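Local coordinates for protein transcription elongation factor Spt5 (PDB 3LPE) that stimulates transcription elongation as a heterodimer with Spt4, its NGN domain being the part that engages RNA polymerase, at residues A14-V19 with K50-V55; G27-R32 with K68-V73; Q21-A26 with I43-S48. All coordinates share one frame; numbering follows the deposited sequence.

In the fold
All three contacts belong to the NGN domain, which is built round an antiparallel sheet whose inner strands, 12-17 and 52-57, lie between 40-45 and 73-76. Interaction 1 pairs the inner strands. Interaction 3, its centre about 7 Å away, lays the first turn of helix 22-35 on strand 40-45; along the chain both its segments fall between those of interaction 1. Interaction 2, its centre about 11 and 12 Å from those of interactions 1 and 3, ties the next turns of the same helix to the loop leading into strand 73-76, and its segments alternate with those of the others. Helix 22-35 thus joins sheet to loop, and strand 40-45 continues the sheet into the partner chain, Spt4.

Interaction 1: residues A14-V19 with K50-V55; sequences AVRTMV and KGYVLV
Val15 and Val53 form the hydrogen-bonded pair at the centre of two antiparallel strands, the inner pair of the NGN-domain sheet. Val15 N donates a hydrogen bond to Val53 O at 2.7 Å, and Val53 N returns one to Val15 O at 2.9 Å. On either side of this pair stand the non-hydrogen-bonded pairs Ala14 with Leu54 and Arg16 with Tyr52. A third bond, Thr17 N to Gly51 O at 2.7 Å, closes the pairing where the strands end.

The two faces differ in character. On one, Ala14 CB rests 3.7 Å from Leu54 CD2, and the aliphatic part of Arg16 passes the Tyr52 ring at a slant. Arg16 CG is anti to its backbone N (chi1 -178°) and the chain stays extended to NE, which carries it past CD2 and CE2 of the ring to the hydroxyl end, with the guanidinium and ring planes 23° apart; Arg16 CB comes 3.6 Å from Tyr52 CE2. The other face is aliphatic: Val15 CG2 meets Val55 CG2 at 3.8 Å, and Thr17 CG2 meets Val53 CG2 at 3.9 Å.

Helices 22-35 and 60-67 pack on this second face, with Met29 and Val63 each touching both Val15 and Val55. Glu22 OE2, on the first of these helices, accepts a hydrogen bond from Gly51 N in the loop before strand 52-57. Across from that loop, Thr17 OG1 donates to Met18 O of the next residue at 2.9 Å.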
loop_
_atom_site.group_PDB
_atom_site.type_symbol
_atom_site.label_atom_id
_atom_site.label_comp_id
_atom_site.label_asym_id
_atom_site.label_seq_id
_atom_site.Cartn_x
_atom_site.Cartn_y
_atom_site.Cartn_z
ATOM N N ALA A 14 -7.994 -6.126 6.410
ATOM C CA ALA A 14 -8.492 -6.063 5.040
ATOM C C ALA A 14 -9.724 -5.156 5.003
ATOM O O ALA A 14 -10.658 -5.348 5.774
ATOM C CB ALA A 14 -8.808 -7.481 4.516
ATOM N N VAL A 15 -9.680 -4.133 4.151
ATOM C CA VAL A 15 -10.784 -3.205 3.959
ATOM C C VAL A 15 -11.440 -3.571 2.616
ATOM O O VAL A 15 -10.770 -3.641 1.598
ATOM C CB VAL A 15 -10.278 -1.751 3.904
ATOM C CG1 VAL A 15 -11.389 -0.799 3.461
ATOM C CG2 VAL A 15 -9.734 -1.353 5.255
ATOM N N ARG A 16 -12.738 -3.831 2.629
ATOM C CA ARG A 16 -13.414 -4.223 1.392
ATOM C C ARG A 16 -13.759 -3.002 0.557
ATOM O O ARG A 16 -14.287 -2.032 1.051
ATOM C CB ARG A 16 -14.665 -5.040 1.684
ATOM C CG ARG A 16 -15.369 -5.500 0.404
ATOM C CD ARG A 16 -16.569 -6.395 0.666
ATOM N NE ARG A 16 -17.185 -6.765 -0.616
ATOM C CZ ARG A 16 -18.394 -7.306 -0.749
ATOM N NH1 ARG A 16 -19.135 -7.539 0.322
ATOM N NH2 ARG A 16 -18.867 -7.584 -1.959
ATOM N N THR A 17 -13.468 -3.055 -0.739
ATOM C CA THR A 17 -13.790 -1.934 -1.586
ATOM C C THR A 17 -14.550 -2.442 -2.781
ATOM O O THR A 17 -14.681 -3.653 -2.958
ATOM C CB THR A 17 -12.510 -1.246 -2.105
ATOM O OG1 THR A 17 -11.935 -2.035 -3.157
ATOM C CG2 THR A 17 -11.470 -1.056 -0.937
ATOM N N MET A 18 -15.003 -1.516 -3.622
ATOM C CA MET A 18 -15.487 -1.881 -4.937
ATOM C C MET A 18 -14.368 -2.430 -5.795
ATOM O O MET A 18 -13.227 -1.945 -5.781
ATOM C CB MET A 18 -16.159 -0.694 -5.628
ATOM C CG MET A 18 -17.378 -0.223 -4.850
ATOM S SD MET A 18 -18.144 1.122 -5.707
ATOM C CE MET A 18 -19.040 0.193 -6.967
ATOM N N VAL A 19 -14.707 -3.455 -6.559
ATOM C CA VAL A 19 -13.743 -4.093 -7.438
ATOM C C VAL A 19 -13.263 -3.095 -8.462
ATOM O O VAL A 19 -14.061 -2.416 -9.099
ATOM C CB VAL A 19 -14.346 -5.355 -8.112
ATOM C CG1 VAL A 19 -13.446 -5.864 -9.224
ATOM C CG2 VAL A 19 -14.585 -6.439 -7.062
ATOM N N LYS A 50 -8.641 -8.726 -5.639
ATOM C CA LYS A 50 -9.584 -7.714 -6.104
ATOM C C LYS A 50 -10.681 -7.443 -5.075
ATOM O O LYS A 50 -11.182 -8.366 -4.428
ATOM C CB LYS A 50 -10.193 -8.145 -7.423
ATOM C CG LYS A 50 -9.187 -8.740 -8.384
ATOM C CD LYS A 50 -9.880 -9.683 -9.357
ATOM C CE LYS A 50 -8.952 -10.807 -9.814
ATOM N NZ LYS A 50 -9.720 -11.988 -10.320
ATOM N N GLY A 51 -11.054 -6.179 -4.932
ATOM C CA GLY A 51 -12.098 -5.782 -4.001
ATOM C C GLY A 51 -11.651 -5.562 -2.575
ATOM O O GLY A 51 -12.487 -5.343 -1.690
ATOM N N TYR A 52 -10.342 -5.600 -2.341
ATOM C CA TYR A 52 -9.809 -5.389 -0.990
ATOM C C TYR A 52 -8.508 -4.606 -0.989
ATOM O O TYR A 52 -7.708 -4.711 -1.900
ATOM C CB TYR A 52 -9.554 -6.725 -0.290
ATOM C CG TYR A 52 -10.822 -7.493 -0.103
ATOM C CD1 TYR A 52 -11.293 -8.332 -1.101
ATOM C CD2 TYR A 52 -11.580 -7.334 1.045
ATOM C CE1 TYR A 52 -12.483 -9.021 -0.957
ATOM C CE2 TYR A 52 -12.783 -8.017 1.195
ATOM C CZ TYR A 52 -13.217 -8.853 0.193
ATOM O OH TYR A 52 -14.398 -9.526 0.339
ATOM N N VAL A 53 -8.326 -3.828 0.056
ATOM C CA VAL A 53 -7.068 -3.125 0.286
ATOM C C VAL A 53 -6.632 -3.522 1.693
ATOM O O VAL A 53 -7.463 -3.614 2.612
ATOM C CB VAL A 53 -7.257 -1.593 0.162
ATOM C CG1 VAL A 53 -6.001 -0.857 0.556
ATOM C CG2 VAL A 53 -7.628 -1.233 -1.279
ATOM N N LEU A 54 -5.343 -3.791 1.864
ATOM C CA LEU A 54 -4.823 -4.205 3.168
ATOM C C LEU A 54 -4.213 -2.998 3.852
ATOM O O LEU A 54 -3.432 -2.299 3.230
ATOM C CB LEU A 54 -3.742 -5.259 2.963
ATOM C CG LEU A 54 -4.248 -6.552 2.301
ATOM C CD1 LEU A 54 -3.132 -7.567 2.138
ATOM C CD2 LEU A 54 -5.392 -7.158 3.090
ATOM N N VAL A 55 -4.545 -2.777 5.127
ATOM C CA VAL A 55 -4.111 -1.575 5.840
ATOM C C VAL A 55 -3.389 -2.006 7.101
ATOM O O VAL A 55 -3.961 -2.658 7.948
ATOM C CB VAL A 55 -5.304 -0.655 6.219
ATOM C CG1 VAL A 55 -4.849 0.581 7.024
ATOM C CG2 VAL A 55 -6.084 -0.217 4.951
#

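Interaction 2: residues G27-R32 with K68-V73; sequences GLMASR and KGMPRV
Met70 reaches across to helix 22-35 and sets its methyl group against the helix surface. Its CG is anti to the backbone N (chi1 -173°) and the chain runs straight as far as SD, then bends at chi3 (-74°), turning CE onto the helix. The methyl is received between successive residues: Met70 CE lies 3.9 Å from Leu28 CB and 4.0 Å from the backbone atom Met29 N. Behind it, Met70 SD is 4.0 Å from Met29 CG, the two methionine side chains crossing at about a right angle. Met29 is extended beyond CG, so its own sulfur and methyl run on into the interior while its CG supports the other methionine.

One turn further along the helix, Arg32 stretches out toward the loop, its CD 4.4 Å from Met70 CE. A turn in its last torsion (chi4 82°) swings the guanidinium plane across the end of this extended chain, and Lys68 O stands 4.0 Å above one face, offset toward the rim. Arg32 NH2, 4.1 Å from Lys68 CB, donates to Glu65 O and NE makes a weak hydrogen bond to Leu66 O, both late in helix 60-67.

This is helix-to-loop packing within the NGN domain: segment 68-73, with a type II turn from Met70 to Val73, connects helix 60-67 to strand 73-76 alongside helix 22-35, whose Met29 touches Val15 of strand 12-17 and Ile43 of strand 40-45.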
loop_
_atom_site.group_PDB
_atom_site.type_symbol
_atom_site.label_atom_id
_atom_site.label_comp_id
_atom_site.label_asym_id
_atom_site.label_seq_id
_atom_site.Cartn_x
_atom_site.Cartn_y
_atom_site.Cartn_z
ATOM N N GLY A 27 -4.868 5.310 -2.466
ATOM C CA GLY A 27 -4.422 6.690 -2.612
ATOM C C GLY A 27 -5.134 7.683 -1.706
ATOM O O GLY A 27 -4.502 8.507 -1.045
ATOM N N LEU A 28 -6.463 7.615 -1.683
ATOM C CA LEU A 28 -7.270 8.414 -0.771
ATOM C C LEU A 28 -6.932 8.116 0.680
ATOM O O LEU A 28 -6.899 9.010 1.528
ATOM C CB LEU A 28 -8.765 8.145 -0.999
ATOM C CG LEU A 28 -9.260 8.508 -2.396
ATOM C CD1 LEU A 28 -10.731 8.090 -2.551
ATOM C CD2 LEU A 28 -9.075 10.007 -2.663
ATOM N N MET A 29 -6.696 6.851 0.974
ATOM C CA MET A 29 -6.364 6.453 2.333
ATOM C C MET A 29 -5.050 7.099 2.772
ATOM O O MET A 29 -4.937 7.618 3.877
ATOM C CB MET A 29 -6.220 4.937 2.419
ATOM C CG MET A 29 -7.541 4.197 2.564
ATOM S SD MET A 29 -7.243 2.455 2.343
ATOM C CE MET A 29 -8.661 1.727 3.161
ATOM N N ALA A 30 -4.050 7.036 1.914
ATOM C CA ALA A 30 -2.723 7.550 2.297
ATOM C C ALA A 30 -2.807 9.051 2.583
ATOM O O ALA A 30 -2.254 9.546 3.558
ATOM C CB ALA A 30 -1.702 7.271 1.208
ATOM N N SER A 31 -3.515 9.774 1.726
ATOM C CA SER A 31 -3.746 11.194 1.933
ATOM C C SER A 31 -4.453 11.458 3.256
ATOM O O SER A 31 -4.034 12.322 4.021
ATOM C CB SER A 31 -4.556 11.776 0.770
ATOM O OG SER A 31 -3.809 11.659 -0.422
ATOM N N ARG A 32 -5.518 10.711 3.541
ATOM C CA ARG A 32 -6.249 10.936 4.777
ATOM C C ARG A 32 -5.423 10.577 6.011
ATOM O O ARG A 32 -5.537 11.220 7.055
ATOM C CB ARG A 32 -7.581 10.174 4.784
ATOM C CG ARG A 32 -8.414 10.410 6.021
ATOM C CD ARG A 32 -9.841 9.925 5.812
ATOM N NE ARG A 32 -10.576 9.807 7.066
ATOM C CZ ARG A 32 -11.167 10.821 7.691
ATOM N NH1 ARG A 32 -11.099 12.048 7.186
ATOM N NH2 ARG A 32 -11.814 10.610 8.832
ATOM N N LYS A 68 -13.721 6.228 7.514
ATOM C CA LYS A 68 -14.943 6.913 7.912
ATOM C C LYS A 68 -15.452 7.842 6.806
ATOM O O LYS A 68 -14.793 8.825 6.461
ATOM C CB LYS A 68 -14.712 7.686 9.206
ATOM C CG LYS A 68 -15.965 8.278 9.844
ATOM C CD LYS A 68 -15.629 8.856 11.213
ATOM C CE LYS A 68 -16.761 9.703 11.755
ATOM N NZ LYS A 68 -16.324 10.473 12.948
ATOM N N GLY A 69 -16.616 7.513 6.239
ATOM C CA GLY A 69 -17.233 8.349 5.221
ATOM C C GLY A 69 -16.566 8.306 3.855
ATOM O O GLY A 69 -16.929 9.058 2.952
ATOM N N MET A 70 -15.580 7.432 3.695
ATOM C CA MET A 70 -14.926 7.261 2.397
ATOM C C MET A 70 -15.827 6.545 1.376
ATOM O O MET A 70 -16.315 5.453 1.636
ATOM C CB MET A 70 -13.610 6.488 2.572
ATOM C CG MET A 70 -12.771 6.406 1.311
ATOM S SD MET A 70 -11.129 5.718 1.625
ATOM C CE MET A 70 -10.365 7.114 2.441
ATOM N N PRO A 71 -16.028 7.155 0.198
ATOM C CA PRO A 71 -16.864 6.501 -0.818
ATOM C C PRO A 71 -16.235 5.195 -1.309
ATOM O O PRO A 71 -14.999 5.030 -1.280
ATOM C CB PRO A 71 -16.929 7.539 -1.949
ATOM C CG PRO A 71 -16.621 8.854 -1.277
ATOM C CD PRO A 71 -15.652 8.531 -0.180
ATOM N N ARG A 72 -17.093 4.260 -1.706
ATOM C CA ARG A 72 -16.691 3.047 -2.404
ATOM C C ARG A 72 -15.970 2.051 -1.496
ATOM O O ARG A 72 -15.400 1.062 -1.946
ATOM C CB ARG A 72 -15.876 3.384 -3.654
ATOM C CG ARG A 72 -16.577 4.367 -4.593
ATOM C CD ARG A 72 -15.691 4.750 -5.789
ATOM N NE ARG A 72 -16.307 5.803 -6.593
ATOM C CZ ARG A 72 -15.760 6.351 -7.672
ATOM N NH1 ARG A 72 -14.568 5.952 -8.093
ATOM N NH2 ARG A 72 -16.408 7.301 -8.332
ATOM N N VAL A 73 -16.052 2.310 -0.205
ATOM C CA VAL A 73 -15.583 1.362 0.799
ATOM C C VAL A 73 -16.792 0.734 1.508
ATOM O O VAL A 73 -17.688 1.437 1.962
ATOM C CB VAL A 73 -14.670 2.052 1.822
ATOM C CG1 VAL A 73 -14.361 1.113 2.957
ATOM C CG2 VAL A 73 -13.387 2.514 1.127
#

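Interaction 3: residues Q21-A26 with I43-S48; sequences QEKNIA and ILASES
Glu22 faces Ala45 and Ala26 faces Ile43 where helix 22-26 runs almost antiparallel to strand 43-45, their directions 168° apart and their axes 8.2 Å from each other at closest approach. Ala26 CB sits 3.7 Å from Ile43 CG2, the branch lying anti to the backbone N, while Ile43 CD1 reaches to 3.7 Å from Ala26 O. A turn earlier on the helix, Glu22 CB is 4.1 Å from Ala45 CB.

At the outer margin the contact becomes polar. Lys23, extended beyond CG, crosses Glu47 at about a right angle, and its NZ makes a long salt bridge of 3.8 Å to Glu47 OE1. Glu47 folds back at chi2 (-57°) to bring its carboxylate there. The Glu22 carboxylate turns elsewhere, bending at chi2 so that OE2 accepts from the backbone N of Gly20, with Gly51 as its second donor.

Strand 43-45 also pairs with a strand of the partner chain, Spt4 (also named DNA-directed RNA polymerase subunit E''); Leu30 of that chain packs on Ala26 and Ile34 of that chain on Ile43. This is helix-on-sheet packing of the alpha+beta NGN fold, placed where the antiparallel sheet continues across the Spt4/5 heterodimer interface.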
loop_
_atom_site.group_PDB
_atom_site.type_symbol
_atom_site.label_atom_id
_atom_site.label_comp_id
_atom_site.label_asym_id
_atom_site.label_seq_id
_atom_site.Cartn_x
_atom_site.Cartn_y
_atom_site.Cartn_z
ATOM N N GLN A 21 -11.508 -0.421 -7.770
ATOM C CA GLN A 21 -11.207 0.833 -7.104
ATOM C C GLN A 21 -10.080 0.700 -6.060
ATOM O O GLN A 21 -9.882 1.590 -5.237
ATOM C CB GLN A 21 -12.459 1.374 -6.400
ATOM C CG GLN A 21 -13.579 1.741 -7.366
ATOM C CD GLN A 21 -13.197 2.884 -8.257
ATOM O OE1 GLN A 21 -12.707 3.905 -7.780
ATOM N NE2 GLN A 21 -13.413 2.730 -9.563
ATOM N N GLU A 22 -9.357 -0.402 -6.091
ATOM C CA GLU A 22 -8.425 -0.698 -5.012
ATOM C C GLU A 22 -7.316 0.348 -4.899
ATOM O O GLU A 22 -7.094 0.917 -3.836
ATOM C CB GLU A 22 -7.832 -2.090 -5.190
ATOM C CG GLU A 22 -8.893 -3.200 -5.268
ATOM C CD GLU A 22 -9.423 -3.431 -6.673
ATOM O OE1 GLU A 22 -9.084 -2.662 -7.601
ATOM O OE2 GLU A 22 -10.166 -4.417 -6.849
ATOM N N LYS A 23 -6.621 0.585 -5.994
ATOM C CA LYS A 23 -5.533 1.573 -6.002
ATOM C C LYS A 23 -6.050 2.975 -5.719
ATOM O O LYS A 23 -5.415 3.732 -4.987
ATOM C CB LYS A 23 -4.793 1.555 -7.343
ATOM C CG LYS A 23 -3.830 0.391 -7.510
ATOM C CD LYS A 23 -3.327 0.348 -8.951
ATOM C CE LYS A 23 -2.394 -0.800 -9.202
ATOM N NZ LYS A 23 -1.906 -0.759 -10.607
ATOM N N ASN A 24 -7.202 3.321 -6.295
ATOM C CA ASN A 24 -7.811 4.620 -6.034
ATOM C C ASN A 24 -8.022 4.815 -4.552
ATOM O O ASN A 24 -7.667 5.850 -3.996
ATOM C CB ASN A 24 -9.165 4.789 -6.768
ATOM C CG ASN A 24 -9.004 5.012 -8.269
ATOM O OD1 ASN A 24 -7.914 5.289 -8.757
ATOM N ND2 ASN A 24 -10.110 4.899 -9.005
ATOM N N ILE A 25 -8.586 3.805 -3.896
ATOM C CA ILE A 25 -8.870 3.926 -2.476
ATOM C C ILE A 25 -7.577 3.952 -1.615
ATOM O O ILE A 25 -7.493 4.680 -0.640
ATOM C CB ILE A 25 -9.848 2.839 -2.016
ATOM C CG1 ILE A 25 -11.260 3.249 -2.431
ATOM C CG2 ILE A 25 -9.800 2.676 -0.507
ATOM C CD1 ILE A 25 -12.148 2.082 -2.691
ATOM N N ALA A 26 -6.587 3.168 -2.003
ATOM C CA ALA A 26 -5.288 3.194 -1.320
ATOM C C ALA A 26 -4.729 4.624 -1.335
ATOM O O ALA A 26 -4.175 5.069 -0.346
ATOM C CB ALA A 26 -4.323 2.265 -2.003
ATOM N N ILE A 43 -0.223 0.589 3.162
ATOM C CA ILE A 43 -1.473 0.252 2.497
ATOM C C ILE A 43 -1.084 -0.567 1.285
ATOM O O ILE A 43 -0.186 -0.198 0.540
ATOM C CB ILE A 43 -2.231 1.511 2.051
ATOM C CG1 ILE A 43 -2.532 2.411 3.249
ATOM C CG2 ILE A 43 -3.582 1.149 1.416
ATOM C CD1 ILE A 43 -2.768 3.845 2.835
ATOM N N LEU A 44 -1.722 -1.718 1.108
ATOM C CA LEU A 44 -1.289 -2.618 0.044
ATOM C C LEU A 44 -2.480 -3.012 -0.835
ATOM O O LEU A 44 -3.502 -3.502 -0.326
ATOM C CB LEU A 44 -0.635 -3.871 0.662
ATOM C CG LEU A 44 -0.423 -5.066 -0.255
ATOM C CD1 LEU A 44 0.786 -4.840 -1.092
ATOM C CD2 LEU A 44 -0.286 -6.338 0.547
ATOM N N ALA A 45 -2.347 -2.777 -2.136
ATOM C CA ALA A 45 -3.374 -3.143 -3.099
ATOM C C ALA A 45 -2.764 -4.087 -4.108
ATOM O O ALA A 45 -2.012 -3.661 -4.975
ATOM C CB ALA A 45 -3.954 -1.903 -3.791
ATOM N N SER A 46 -3.073 -5.373 -3.970
ATOM C CA SER A 46 -2.540 -6.418 -4.842
ATOM C C SER A 46 -3.527 -6.771 -5.946
ATOM O O SER A 46 -4.729 -6.902 -5.681
ATOM C CB SER A 46 -2.264 -7.676 -4.019
ATOM O OG SER A 46 -2.057 -8.796 -4.860
ATOM N N GLU A 47 -3.020 -6.947 -7.164
ATOM C CA GLU A 47 -3.850 -7.318 -8.301
ATOM C C GLU A 47 -4.463 -8.688 -8.080
ATOM O O GLU A 47 -5.468 -9.026 -8.687
ATOM C CB GLU A 47 -3.036 -7.323 -9.599
ATOM C CG GLU A 47 -2.716 -5.941 -10.120
ATOM C CD GLU A 47 -3.960 -5.109 -10.350
ATOM O OE1 GLU A 47 -3.943 -3.899 -10.032
ATOM O OE2 GLU A 47 -4.962 -5.666 -10.843
ATOM N N SER A 48 -3.859 -9.484 -7.211
ATOM C CA SER A 48 -4.344 -10.835 -7.011
ATOM C C SER A 48 -5.379 -10.837 -5.890
ATOM O O SER A 48 -5.863 -11.886 -5.456
ATOM C CB SER A 48 -3.179 -11.790 -6.727
ATOM O OG SER A 48 -2.823 -11.727 -5.368
#